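Local atomic coordinates of protein Pcdhgb2 (Mus musculus, PDB entry 5SZR), a protein that probably mediates calcium-dependent cell adhesion and may take part in establishing and maintaining specific neuronal connections in the brain. Residues 53-58 / 64-69; 12-17 / 22-27. All coordinates share one frame; numbering follows the deposited sequence.

How the contacts relate
Both contacts lie in the first of the four cadherin domains of this chain (EC3 of the protein), their centres about 9 Å apart. Contact 2 comes first along the chain and closes before contact 1 opens. They meet in one three-stranded antiparallel sheet, ordered 23-26, 63-66, 55-57. Contact 1 is the hairpin pairing of 55-57 with 63-66, whereas contact 2 packs 23-26 against strand 9-15 of the other sheet. Backbone bonds of Ile64 with Val24 and Leu25 join the two. Contact 1 thus builds one sheet and contact 2 packs that sheet on the other; the turn after strand 9-15 carries a calcium ligand for the junction with the next domain.

Contact 1 (53-58 / 64-69); sequences RIFNLD and ITTKDN
The antiparallel hairpin of strands 55-57 and 63-66, at one edge of a cadherin-domain sheet, is held at its centre by the hydrogen-bonded pair Asn56 and Thr65. Asn56 N reaches Thr65 O at 2.7 Å, almost in line with the carbonyl (173° at the oxygen), and Thr65 N returns a bond to Asn56 O at 3.1 Å. A water donates a further bond to Asn56 O and is 2.9 Å from Thr65 OG1, bridging the pair beside the ladder. Phe55-Thr66 and Leu57-Ile64 flank it as non-hydrogen-bonded pairs. The ladder runs on past the strands: Lys67 N bonds to Ile54 O at 2.7 Å, tilted 22° from the carbonyl plane, just where the short helix 49-54 gives way to strand 55-57.

On the inner face, Leu57 CD1 meets Ile64 CG1 at 3.7 Å, the two side chains crossing at a slant. Thr66 CG2 meets Phe55 CE1 obliquely at 4.0 Å, while Ile54 CG2 lies over the rim of one face of the Phe55 ring. Tyr78 meets this ring edge-to-face, and Leu80 and Phe44 add to the packing. Lys67 does different work. Its CG stands between backbone N and carbonyl carbon (chi1 65°), and the extended chain then runs across the opposing segment, bringing Lys67 CE to 3.6 Å from Arg53 O. From there NZ bonds to Glu52 O, so the ammonium lies by carbonyls at the C-terminal end of the helix, a placement that should be electrostatically favourable. Ile54 CD1 rests 3.7 Å from Asn69 O, two residues before the calcium ligand Asp71. This is the D-E hairpin of the Greek-key beta-sandwich of a cadherin repeat, with Phe55, Leu57 and Ile64 turned to the core.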
loop_
_atom_site.group_PDB
_atom_site.type_symbol
_atom_site.label_atom_id
_atom_site.label_comp_id
_atom_site.label_asym_id
_atom_site.label_seq_id
_atom_site.Cartn_x
_atom_site.Cartn_y
_atom_site.Cartn_z
ATOM N N ARG A 53 39.823 54.835 -11.264
ATOM C CA ARG A 53 39.556 53.916 -10.170
ATOM C C ARG A 53 40.147 52.529 -10.388
ATOM O O ARG A 53 40.229 51.746 -9.437
ATOM C CB ARG A 53 38.041 53.800 -9.959
ATOM C CG ARG A 53 37.624 53.569 -8.522
ATOM C CD ARG A 53 36.375 54.371 -8.178
ATOM N NE ARG A 53 36.399 55.729 -8.729
ATOM C CZ ARG A 53 37.176 56.719 -8.288
ATOM N NH1 ARG A 53 37.110 57.919 -8.853
ATOM N NH2 ARG A 53 38.027 56.513 -7.291
ATOM N N ILE A 54 40.570 52.212 -11.605
ATOM C CA ILE A 54 41.079 50.893 -11.946
ATOM C C ILE A 54 42.578 50.920 -12.230
ATOM O O ILE A 54 43.299 49.992 -11.851
ATOM C CB ILE A 54 40.298 50.319 -13.152
ATOM C CG1 ILE A 54 38.854 50.000 -12.760
ATOM C CG2 ILE A 54 40.988 49.091 -13.727
ATOM C CD1 ILE A 54 38.736 48.859 -11.771
ATOM N N PHE A 55 43.064 51.971 -12.886
ATOM C CA PHE A 55 44.447 52.042 -13.330
ATOM C C PHE A 55 45.229 53.099 -12.559
ATOM O O PHE A 55 44.683 54.122 -12.132
ATOM C CB PHE A 55 44.529 52.351 -14.831
ATOM C CG PHE A 55 43.826 51.352 -15.693
ATOM C CD1 PHE A 55 44.462 50.190 -16.086
ATOM C CD2 PHE A 55 42.527 51.577 -16.114
ATOM C CE1 PHE A 55 43.815 49.265 -16.882
ATOM C CE2 PHE A 55 41.873 50.659 -16.912
ATOM C CZ PHE A 55 42.517 49.498 -17.296
ATOM N N ASN A 56 46.525 52.838 -12.395
ATOM C CA ASN A 56 47.454 53.770 -11.771
ATOM C C ASN A 56 48.518 54.160 -12.788
ATOM O O ASN A 56 49.161 53.289 -13.385
ATOM C CB ASN A 56 48.100 53.155 -10.528
ATOM C CG ASN A 56 49.135 54.064 -9.903
ATOM O OD1 ASN A 56 50.324 53.981 -10.220
ATOM N ND2 ASN A 56 48.691 54.940 -9.009
ATOM N N LEU A 57 48.694 55.462 -12.988
ATOM C CA LEU A 57 49.679 55.995 -13.920
ATOM C C LEU A 57 50.791 56.674 -13.133
ATOM O O LEU A 57 50.545 57.662 -12.430
ATOM C CB LEU A 57 49.033 56.978 -14.898
ATOM C CG LEU A 57 49.999 57.786 -15.772
ATOM C CD1 LEU A 57 50.887 56.861 -16.590
ATOM C CD2 LEU A 57 49.242 58.744 -16.681
ATOM N N ASP A 58 52.007 56.147 -13.253
ATOM C CA ASP A 58 53.164 56.780 -12.631
ATOM C C ASP A 58 53.414 58.132 -13.289
ATOM O O ASP A 58 53.685 58.204 -14.492
ATOM C CB ASP A 58 54.392 55.880 -12.755
ATOM C CG ASP A 58 55.532 56.308 -11.843
ATOM O OD1 ASP A 58 55.644 57.511 -11.527
ATOM O OD2 ASP A 58 56.328 55.432 -11.442
ATOM N N ILE A 64 51.918 52.034 -16.446
ATOM C CA ILE A 64 50.497 51.911 -16.152
ATOM C C ILE A 64 50.246 50.515 -15.606
ATOM O O ILE A 64 50.575 49.517 -16.260
ATOM C CB ILE A 64 49.629 52.173 -17.390
ATOM C CG1 ILE A 64 49.885 53.580 -17.923
ATOM C CG2 ILE A 64 48.157 51.974 -17.060
ATOM C CD1 ILE A 64 49.115 53.880 -19.165
ATOM N N THR A 65 49.662 50.444 -14.416
ATOM C CA THR A 65 49.309 49.181 -13.791
ATOM C C THR A 65 47.877 49.256 -13.288
ATOM O O THR A 65 47.355 50.337 -13.001
ATOM C CB THR A 65 50.245 48.836 -12.625
ATOM O OG1 THR A 65 50.228 49.903 -11.669
ATOM C CG2 THR A 65 51.667 48.619 -13.123
ATOM N N THR A 66 47.241 48.093 -13.187
ATOM C CA THR A 66 45.951 48.026 -12.520
ATOM C C THR A 66 46.149 48.201 -11.020
ATOM O O THR A 66 47.189 47.836 -10.465
ATOM C CB THR A 66 45.252 46.693 -12.808
ATOM O OG1 THR A 66 45.980 45.618 -12.195
ATOM C CG2 THR A 66 45.158 46.448 -14.310
ATOM N N LYS A 67 45.148 48.787 -10.364
ATOM C CA LYS A 67 45.166 48.916 -8.913
ATOM C C LYS A 67 43.922 48.322 -8.268
ATOM O O LYS A 67 43.740 48.455 -7.052
ATOM C CB LYS A 67 45.335 50.382 -8.501
ATOM C CG LYS A 67 44.187 51.298 -8.879
ATOM C CD LYS A 67 44.471 52.727 -8.431
ATOM C CE LYS A 67 43.246 53.609 -8.573
ATOM N NZ LYS A 67 43.540 55.045 -8.305
ATOM N N ASP A 68 43.070 47.662 -9.048
ATOM C CA ASP A 68 41.885 46.997 -8.533
ATOM C C ASP A 68 41.582 45.812 -9.441
ATOM O O ASP A 68 42.258 45.586 -10.446
ATOM C CB ASP A 68 40.701 47.966 -8.446
ATOM C CG ASP A 68 39.772 47.651 -7.291
ATOM O OD1 ASP A 68 39.211 48.603 -6.707
ATOM O OD2 ASP A 68 39.604 46.458 -6.962
ATOM N N ASN A 69 40.560 45.048 -9.082
ATOM C CA ASN A 69 40.232 43.867 -9.865
ATOM C C ASN A 69 39.419 44.242 -11.095
ATOM O O ASN A 69 38.680 45.229 -11.103
ATOM C CB ASN A 69 39.466 42.854 -9.014
ATOM C CG ASN A 69 40.338 42.220 -7.958
ATOM O OD1 ASN A 69 40.346 42.649 -6.805
ATOM N ND2 ASN A 69 41.092 41.198 -8.351
HETATM O O HOH W 1 52.000 51.970 -12.643
#

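Contact 2 (12-17 / 22-27); sequences VTLRED and FSVLQV. With CA (calcium ion), chain K; CA (calcium ion), chain J; MAN (alpha-D-mannopyranose), chain S.
Val24 wedges its two methyl groups against Val12 and Leu14, meeting each side chain at about a right angle. Val24 CG1 touches Val12 CG2 at 3.9 Å, and Val24 CG2 touches Leu14 CD1 at 3.7 Å. The split follows from the first torsion of Val24 (chi1 168°), which sets CG1 anti to the backbone N and CG2 anti to the carbonyl carbon. The other leucine methyl, Leu14 CD2, meets the Phe22 ring obliquely at Phe22 CE2, 4.0 Å away, the two side chains sliding past each other in opposite directions. A looser contact joins Val12 CG1 to Leu25 CB.

Val24 and Leu25 both face Ile64, forming a classic beta bulge. Next to it, Ser23 OG carries an O-linked mannose, whose O3 comes within 2.9 Å of Gln26 N. At the far end, the carboxylate of Glu16 bridges two calcium ions, with OE1 on one and OE2 on the other, each at 2.5 Å; Asp71, Glu73 and Asp105 are among the further ligands.

Strand 9-15, hydrogen-bonded to 91-101, thus packs across the sandwich on strand 23-26, which pairs with 63-66; Val98 of strand 91-101 and Leu70 of a loop also touch Leu14.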
loop_
_atom_site.group_PDB
_atom_site.type_symbol
_atom_site.label_atom_id
_atom_site.label_comp_id
_atom_site.label_asym_id
_atom_site.label_seq_id
_atom_site.Cartn_x
_atom_site.Cartn_y
_atom_site.Cartn_z
ATOM N N VAL A 12 46.258 47.183 -25.941
ATOM C CA VAL A 12 46.620 46.036 -25.117
ATOM C C VAL A 12 45.348 45.297 -24.722
ATOM O O VAL A 12 44.264 45.885 -24.653
ATOM C CB VAL A 12 47.419 46.445 -23.856
ATOM C CG1 VAL A 12 48.718 47.124 -24.239
ATOM C CG2 VAL A 12 46.584 47.344 -22.956
ATOM N N THR A 13 45.485 43.996 -24.473
ATOM C CA THR A 13 44.393 43.169 -23.972
ATOM C C THR A 13 44.759 42.610 -22.604
ATOM O O THR A 13 45.915 42.259 -22.353
ATOM C CB THR A 13 44.058 42.007 -24.919
ATOM O OG1 THR A 13 45.105 41.030 -24.875
ATOM C CG2 THR A 13 43.880 42.500 -26.345
ATOM N N LEU A 14 43.768 42.521 -21.722
ATOM C CA LEU A 14 43.959 41.982 -20.384
ATOM C C LEU A 14 42.889 40.945 -20.082
ATOM O O LEU A 14 41.708 41.153 -20.381
ATOM C CB LEU A 14 43.907 43.082 -19.315
ATOM C CG LEU A 14 44.862 44.272 -19.421
ATOM C CD1 LEU A 14 44.652 45.225 -18.248
ATOM C CD2 LEU A 14 46.308 43.807 -19.490
ATOM N N ARG A 15 43.308 39.824 -19.504
ATOM C CA ARG A 15 42.353 38.863 -18.973
ATOM C C ARG A 15 41.710 39.432 -17.715
ATOM O O ARG A 15 42.376 40.063 -16.890
ATOM C CB ARG A 15 43.043 37.535 -18.672
ATOM C CG ARG A 15 43.541 36.794 -19.909
ATOM C CD ARG A 15 44.416 35.608 -19.528
ATOM N NE ARG A 15 44.630 34.693 -20.646
ATOM C CZ ARG A 15 45.650 34.768 -21.495
ATOM N NH1 ARG A 15 45.756 33.887 -22.480
ATOM N NH2 ARG A 15 46.561 35.724 -21.364
ATOM N N GLU A 16 40.403 39.213 -17.569
ATOM C CA GLU A 16 39.685 39.827 -16.456
ATOM C C GLU A 16 40.147 39.329 -15.092
ATOM O O GLU A 16 39.785 39.939 -14.081
ATOM C CB GLU A 16 38.178 39.605 -16.608
ATOM C CG GLU A 16 37.741 38.151 -16.630
ATOM C CD GLU A 16 36.237 37.996 -16.432
ATOM O OE1 GLU A 16 35.631 38.851 -15.755
ATOM O OE2 GLU A 16 35.665 37.023 -16.960
ATOM N N ASP A 17 40.956 38.272 -15.030
ATOM C CA ASP A 17 41.373 37.698 -13.759
ATOM C C ASP A 17 42.770 38.132 -13.325
ATOM O O ASP A 17 43.284 37.598 -12.337
ATOM C CB ASP A 17 41.304 36.169 -13.819
ATOM C CG ASP A 17 42.300 35.576 -14.800
ATOM O OD1 ASP A 17 43.481 35.409 -14.429
ATOM O OD2 ASP A 17 41.901 35.268 -15.942
ATOM N N PHE A 22 49.006 44.413 -11.848
ATOM C CA PHE A 22 49.476 43.815 -13.089
ATOM C C PHE A 22 50.033 44.888 -14.016
ATOM O O PHE A 22 49.523 46.010 -14.072
ATOM C CB PHE A 22 48.332 43.062 -13.773
ATOM C CG PHE A 22 48.769 42.198 -14.922
ATOM C CD1 PHE A 22 49.390 40.981 -14.691
ATOM C CD2 PHE A 22 48.544 42.593 -16.229
ATOM C CE1 PHE A 22 49.789 40.180 -15.743
ATOM C CE2 PHE A 22 48.941 41.796 -17.287
ATOM C CZ PHE A 22 49.565 40.588 -17.042
ATOM N N SER A 23 51.089 44.536 -14.745
ATOM C CA SER A 23 51.738 45.469 -15.659
ATOM C C SER A 23 50.924 45.579 -16.944
ATOM O O SER A 23 50.776 44.596 -17.677
ATOM C CB SER A 23 53.164 45.006 -15.952
ATOM O OG SER A 23 53.795 45.841 -16.905
ATOM N N VAL A 24 50.399 46.773 -17.220
ATOM C CA VAL A 24 49.563 46.989 -18.398
ATOM C C VAL A 24 50.421 47.439 -19.570
ATOM O O VAL A 24 50.458 46.780 -20.616
ATOM C CB VAL A 24 48.453 48.019 -18.122
ATOM C CG1 VAL A 24 47.789 48.435 -19.426
ATOM C CG2 VAL A 24 47.427 47.452 -17.151
ATOM N N LEU A 25 51.104 48.571 -19.404
ATOM C CA LEU A 25 51.912 49.180 -20.450
ATOM C C LEU A 25 52.650 50.367 -19.854
ATOM O O LEU A 25 52.156 51.016 -18.928
ATOM C CB LEU A 25 51.056 49.638 -21.639
ATOM C CG LEU A 25 51.819 50.185 -22.851
ATOM C CD1 LEU A 25 52.562 49.064 -23.561
ATOM C CD2 LEU A 25 50.898 50.922 -23.814
ATOM N N GLN A 26 53.838 50.635 -20.385
ATOM C CA GLN A 26 54.562 51.863 -20.102
ATOM C C GLN A 26 54.637 52.683 -21.379
ATOM O O GLN A 26 55.043 52.169 -22.428
ATOM C CB GLN A 26 55.968 51.580 -19.569
ATOM C CG GLN A 26 56.757 52.843 -19.277
ATOM C CD GLN A 26 58.153 52.563 -18.756
ATOM O OE1 GLN A 26 58.577 51.409 -18.665
ATOM N NE2 GLN A 26 58.874 53.622 -18.406
ATOM N N VAL A 27 54.224 53.943 -21.299
ATOM C CA VAL A 27 54.343 54.885 -22.405
ATOM C C VAL A 27 55.366 55.946 -22.024
ATOM O O VAL A 27 55.399 56.409 -20.877
ATOM C CB VAL A 27 52.984 55.521 -22.759
ATOM C CG1 VAL A 27 52.097 54.506 -23.460
ATOM C CG2 VAL A 27 52.298 56.050 -21.506
HETATM CA CA CA K . 33.289 36.344 -17.227
HETATM CA CA CA J . 33.669 38.455 -14.183
HETATM C C1 MAN S . 55.152 45.392 -17.085
HETATM C C2 MAN S . 55.557 46.788 -17.592
HETATM C C3 MAN S . 54.851 47.094 -18.928
HETATM C C4 MAN S . 55.026 45.941 -19.937
HETATM C C5 MAN S . 54.533 44.631 -19.302
HETATM C C6 MAN S . 54.722 43.425 -20.202
HETATM O O2 MAN S . 56.962 46.853 -17.858
HETATM O O3 MAN S . 55.286 48.327 -19.498
HETATM O O4 MAN S . 54.275 46.203 -21.114
HETATM O O5 MAN S . 55.271 44.389 -18.075
HETATM O O6 MAN S . 54.180 43.740 -21.480
HETATM O O HOH W 2 31.569 38.140 -12.447
HETATM O O HOH W 3 34.969 38.961 -12.329
#